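Local coordinates for Non-structural protein 5 (Modoc virus, PDB 2WA2) that probably methylates the cap of viral RNA at guanine N7 and ribose 2'-O, with S-adenosylmethionine as methyl donor, at residues R66-I74 and V219-Y230. The protein carries 4 engineered substitutions. Sequence-based numbering, arbitrary orientation.
Sequences RGTAKLAWI and VPLSRNSTHEMY
Lys70 reaches from helix 66-76 to Glu228, just before strand 229-232, and to Tyr230 within it, in the FtsJ-like, Rossmann-type methyltransferase fold. Lys70, Asp155, Lys192 and Glu228 are consistent with the K-D-K-E tetrad of flaviviral 2'-O-methyltransferases; SAM touches Gly67, earlier on the same helix. A bend at chi3 (57°) turns the lysine tip inward, where NZ forms a salt bridge with Glu228 OE2 at 2.7 Å, entering from above the carboxylate plane (44° out of it). Glu228 OE2 has a second donor, Ser222 OG, also at 2.7 Å and directed at its anti lone pair, while OE1 is bridged by Lys192. The bond from Lys70 NZ to Tyr230 OH is weak; the phenol's stronger partner is Asp155. Ile74 CD1 sits over the Tyr230 ring, 4.2 Å from its centroid, and Val219 CG2 packs on Ile74 CG1 at 3.6 Å. At the outer end, the Arg66 and Arg223 guanidiniums approach with planes 44° apart, two donors without a mutual bond. Pro220 CD lies over one face of the Trp73 ring in a CH-pi contact, 3.5 Å from the centroid of the six-membered ring.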
loop_
_atom_site.group_PDB
_atom_site.type_symbol
_atom_site.label_atom_id
_atom_site.label_comp_id
_atom_site.label_asym_id
_atom_site.label_seq_id
_atom_site.Cartn_x
_atom_site.Cartn_y
_atom_site.Cartn_z
ATOM N N ARG A 66 -1.619 7.193 11.002
ATOM C CA ARG A 66 -1.841 5.802 10.616
ATOM C C ARG A 66 -0.847 5.390 9.537
ATOM O O ARG A 66 -0.305 4.299 9.603
ATOM C CB ARG A 66 -3.269 5.569 10.116
ATOM C CG ARG A 66 -4.235 5.114 11.207
ATOM C CD ARG A 66 -5.418 4.305 10.625
ATOM N NE ARG A 66 -5.639 3.060 11.378
ATOM C CZ ARG A 66 -6.291 2.981 12.542
ATOM N NH1 ARG A 66 -6.803 4.075 13.105
ATOM N NH2 ARG A 66 -6.440 1.809 13.149
ATOM N N GLY A 67 -0.598 6.299 8.585
ATOM C CA GLY A 67 0.331 6.080 7.459
ATOM C C GLY A 67 1.736 5.856 7.976
ATOM O O GLY A 67 2.426 4.924 7.560
ATOM N N THR A 68 2.152 6.706 8.907
ATOM C CA THR A 68 3.467 6.583 9.518
ATOM C C THR A 68 3.605 5.231 10.207
ATOM O O THR A 68 4.590 4.528 9.999
ATOM C CB THR A 68 3.720 7.712 10.529
ATOM O OG1 THR A 68 3.752 8.960 9.825
ATOM C CG2 THR A 68 5.050 7.529 11.266
ATOM N N ALA A 69 2.604 4.872 11.014
ATOM C CA ALA A 69 2.690 3.660 11.809
ATOM C C ALA A 69 2.808 2.434 10.911
ATOM O O ALA A 69 3.548 1.517 11.220
ATOM C CB ALA A 69 1.460 3.547 12.722
ATOM N N LYS A 70 2.070 2.426 9.796
ATOM C CA LYS A 70 2.070 1.279 8.891
ATOM C C LYS A 70 3.413 1.132 8.207
ATOM O O LYS A 70 3.959 0.035 8.188
ATOM C CB LYS A 70 0.943 1.382 7.856
ATOM C CG LYS A 70 -0.440 1.049 8.435
ATOM C CD LYS A 70 -1.617 1.537 7.561
ATOM C CE LYS A 70 -1.590 1.006 6.153
ATOM N NZ LYS A 70 -2.746 1.589 5.352
ATOM N N LEU A 71 3.964 2.228 7.679
ATOM C CA LEU A 71 5.264 2.122 6.975
ATOM C C LEU A 71 6.341 1.760 7.984
ATOM O O LEU A 71 7.217 0.966 7.668
ATOM C CB LEU A 71 5.651 3.406 6.249
ATOM C CG LEU A 71 6.937 3.348 5.416
ATOM C CD1 LEU A 71 6.923 2.166 4.453
ATOM C CD2 LEU A 71 7.213 4.676 4.699
ATOM N N ALA A 72 6.257 2.335 9.182
ATOM C CA ALA A 72 7.233 2.041 10.257
ATOM C C ALA A 72 7.227 0.556 10.630
ATOM O O ALA A 72 8.292 -0.052 10.819
ATOM C CB ALA A 72 6.987 2.948 11.516
ATOM N N TRP A 73 6.019 -0.019 10.715
ATOM C CA TRP A 73 5.839 -1.432 10.977
ATOM C C TRP A 73 6.491 -2.290 9.907
ATOM O O TRP A 73 7.249 -3.206 10.231
ATOM C CB TRP A 73 4.355 -1.787 11.119
ATOM C CG TRP A 73 4.115 -3.192 11.645
ATOM C CD1 TRP A 73 3.922 -3.555 12.961
ATOM C CD2 TRP A 73 4.068 -4.409 10.880
ATOM N NE1 TRP A 73 3.739 -4.920 13.046
ATOM C CE2 TRP A 73 3.833 -5.469 11.791
ATOM C CE3 TRP A 73 4.203 -4.711 9.510
ATOM C CZ2 TRP A 73 3.719 -6.811 11.380
ATOM C CZ3 TRP A 73 4.077 -6.048 9.097
ATOM C CH2 TRP A 73 3.845 -7.086 10.044
ATOM N N ILE A 74 6.182 -2.016 8.639
ATOM C CA ILE A 74 6.785 -2.726 7.515
ATOM C C ILE A 74 8.321 -2.582 7.524
ATOM O O ILE A 74 9.047 -3.548 7.245
ATOM C CB ILE A 74 6.227 -2.220 6.173
ATOM C CG1 ILE A 74 4.702 -2.480 6.095
ATOM C CG2 ILE A 74 7.035 -2.813 4.966
ATOM C CD1 ILE A 74 4.027 -1.813 4.909
ATOM N N VAL A 219 -0.332 -5.808 7.278
ATOM C CA VAL A 219 0.074 -5.049 8.454
ATOM C C VAL A 219 -1.065 -5.167 9.488
ATOM O O VAL A 219 -2.220 -4.881 9.169
ATOM C CB VAL A 219 0.343 -3.583 8.067
ATOM C CG1 VAL A 219 0.908 -2.821 9.231
ATOM C CG2 VAL A 219 1.300 -3.534 6.858
ATOM N N PRO A 220 -0.760 -5.643 10.702
ATOM C CA PRO A 220 -1.788 -5.847 11.741
ATOM C C PRO A 220 -2.439 -4.562 12.240
ATOM O O PRO A 220 -3.494 -4.613 12.889
ATOM C CB PRO A 220 -1.024 -6.559 12.875
ATOM C CG PRO A 220 0.405 -6.233 12.635
ATOM C CD PRO A 220 0.569 -6.113 11.139
ATOM N N LEU A 221 -1.796 -3.432 11.952
ATOM C CA LEU A 221 -2.366 -2.102 12.155
ATOM C C LEU A 221 -3.488 -1.745 11.173
ATOM O O LEU A 221 -4.255 -0.811 11.423
ATOM C CB LEU A 221 -1.271 -1.040 12.054
ATOM C CG LEU A 221 -0.201 -1.050 13.154
ATOM C CD1 LEU A 221 0.994 -0.245 12.722
ATOM C CD2 LEU A 221 -0.763 -0.401 14.354
ATOM N N SER A 222 -3.561 -2.433 10.030
ATOM C CA SER A 222 -4.683 -2.171 9.107
ATOM C C SER A 222 -6.000 -2.525 9.785
ATOM O O SER A 222 -6.088 -3.537 10.485
ATOM C CB SER A 222 -4.560 -2.991 7.829
ATOM O OG SER A 222 -3.471 -2.556 7.046
ATOM N N ARG A 223 -7.034 -1.721 9.517
ATOM C CA ARG A 223 -8.362 -1.964 10.092
ATOM C C ARG A 223 -9.055 -3.150 9.423
ATOM O O ARG A 223 -8.764 -3.500 8.274
ATOM C CB ARG A 223 -9.235 -0.723 9.976
ATOM C CG ARG A 223 -8.741 0.482 10.780
ATOM C CD ARG A 223 -9.877 1.493 10.809
ATOM N NE ARG A 223 -9.502 2.764 11.409
ATOM C CZ ARG A 223 -9.371 3.901 10.728
ATOM N NH1 ARG A 223 -9.590 3.936 9.418
ATOM N NH2 ARG A 223 -9.022 5.011 11.369
ATOM N N ASN A 224 -9.995 -3.760 10.128
ATOM C CA ASN A 224 -10.639 -4.950 9.578
ATOM C C ASN A 224 -11.554 -4.610 8.405
ATOM O O ASN A 224 -11.914 -5.487 7.630
ATOM C CB ASN A 224 -11.438 -5.693 10.639
ATOM C CG ASN A 224 -10.569 -6.220 11.794
ATOM O OD1 ASN A 224 -9.441 -6.677 11.594
ATOM N ND2 ASN A 224 -11.115 -6.155 13.009
ATOM N N SER A 225 -11.896 -3.324 8.279
ATOM C CA SER A 225 -12.743 -2.830 7.178
ATOM C C SER A 225 -12.001 -2.639 5.850
ATOM O O SER A 225 -12.589 -2.175 4.863
ATOM C CB SER A 225 -13.363 -1.489 7.614
ATOM O OG SER A 225 -12.323 -0.686 8.146
ATOM N N THR A 226 -10.698 -2.969 5.820
ATOM C CA THR A 226 -9.979 -3.001 4.550
ATOM C C THR A 226 -9.190 -4.307 4.459
ATOM O O THR A 226 -8.638 -4.734 5.458
ATOM C CB THR A 226 -9.007 -1.800 4.387
ATOM O OG1 THR A 226 -8.239 -1.982 3.201
ATOM C CG2 THR A 226 -8.054 -1.645 5.607
ATOM N N HIS A 227 -9.153 -4.897 3.267
ATOM C CA HIS A 227 -8.380 -6.108 3.009
ATOM C C HIS A 227 -7.008 -5.720 2.447
ATOM O O HIS A 227 -6.307 -6.586 1.918
ATOM C CB HIS A 227 -9.132 -6.961 2.000
ATOM C CG HIS A 227 -8.887 -8.438 2.124
ATOM N ND1 HIS A 227 -7.640 -9.008 1.960
ATOM C CD2 HIS A 227 -9.751 -9.462 2.335
ATOM C CE1 HIS A 227 -7.745 -10.325 2.086
ATOM N NE2 HIS A 227 -9.018 -10.624 2.303
ATOM N N GLU A 228 -6.616 -4.436 2.584
ATOM C CA GLU A 228 -5.315 -3.950 2.025
ATOM C C GLU A 228 -4.149 -4.814 2.487
ATOM O O GLU A 228 -4.049 -5.204 3.653
ATOM C CB GLU A 228 -5.015 -2.477 2.371
ATOM C CG GLU A 228 -4.729 -2.284 3.868
ATOM C CD GLU A 228 -4.763 -0.834 4.315
ATOM O OE1 GLU A 228 -5.169 0.022 3.507
ATOM O OE2 GLU A 228 -4.395 -0.560 5.484
ATOM N N MET A 229 -3.295 -5.145 1.538
ATOM C CA MET A 229 -2.019 -5.796 1.852
ATOM C C MET A 229 -0.897 -5.064 1.098
ATOM O O MET A 229 -1.159 -4.202 0.239
ATOM C CB MET A 229 -2.101 -7.285 1.509
ATOM C CG MET A 229 -3.110 -8.013 2.407
ATOM S SD MET A 229 -3.399 -9.725 1.920
ATOM C CE MET A 229 -1.799 -10.492 2.337
ATOM N N TYR A 230 0.355 -5.359 1.442
ATOM C CA TYR A 230 1.472 -4.582 0.919
ATOM C C TYR A 230 2.443 -5.458 0.163
ATOM O O TYR A 230 2.932 -6.446 0.702
ATOM C CB TYR A 230 2.160 -3.763 1.999
ATOM C CG TYR A 230 1.289 -2.582 2.373
ATOM C CD1 TYR A 230 1.441 -1.357 1.714
ATOM C CD2 TYR A 230 0.292 -2.708 3.337
ATOM C CE1 TYR A 230 0.627 -0.263 2.032
ATOM C CE2 TYR A 230 -0.550 -1.612 3.653
ATOM C CZ TYR A 230 -0.363 -0.404 2.983
ATOM O OH TYR A 230 -1.195 0.671 3.252
#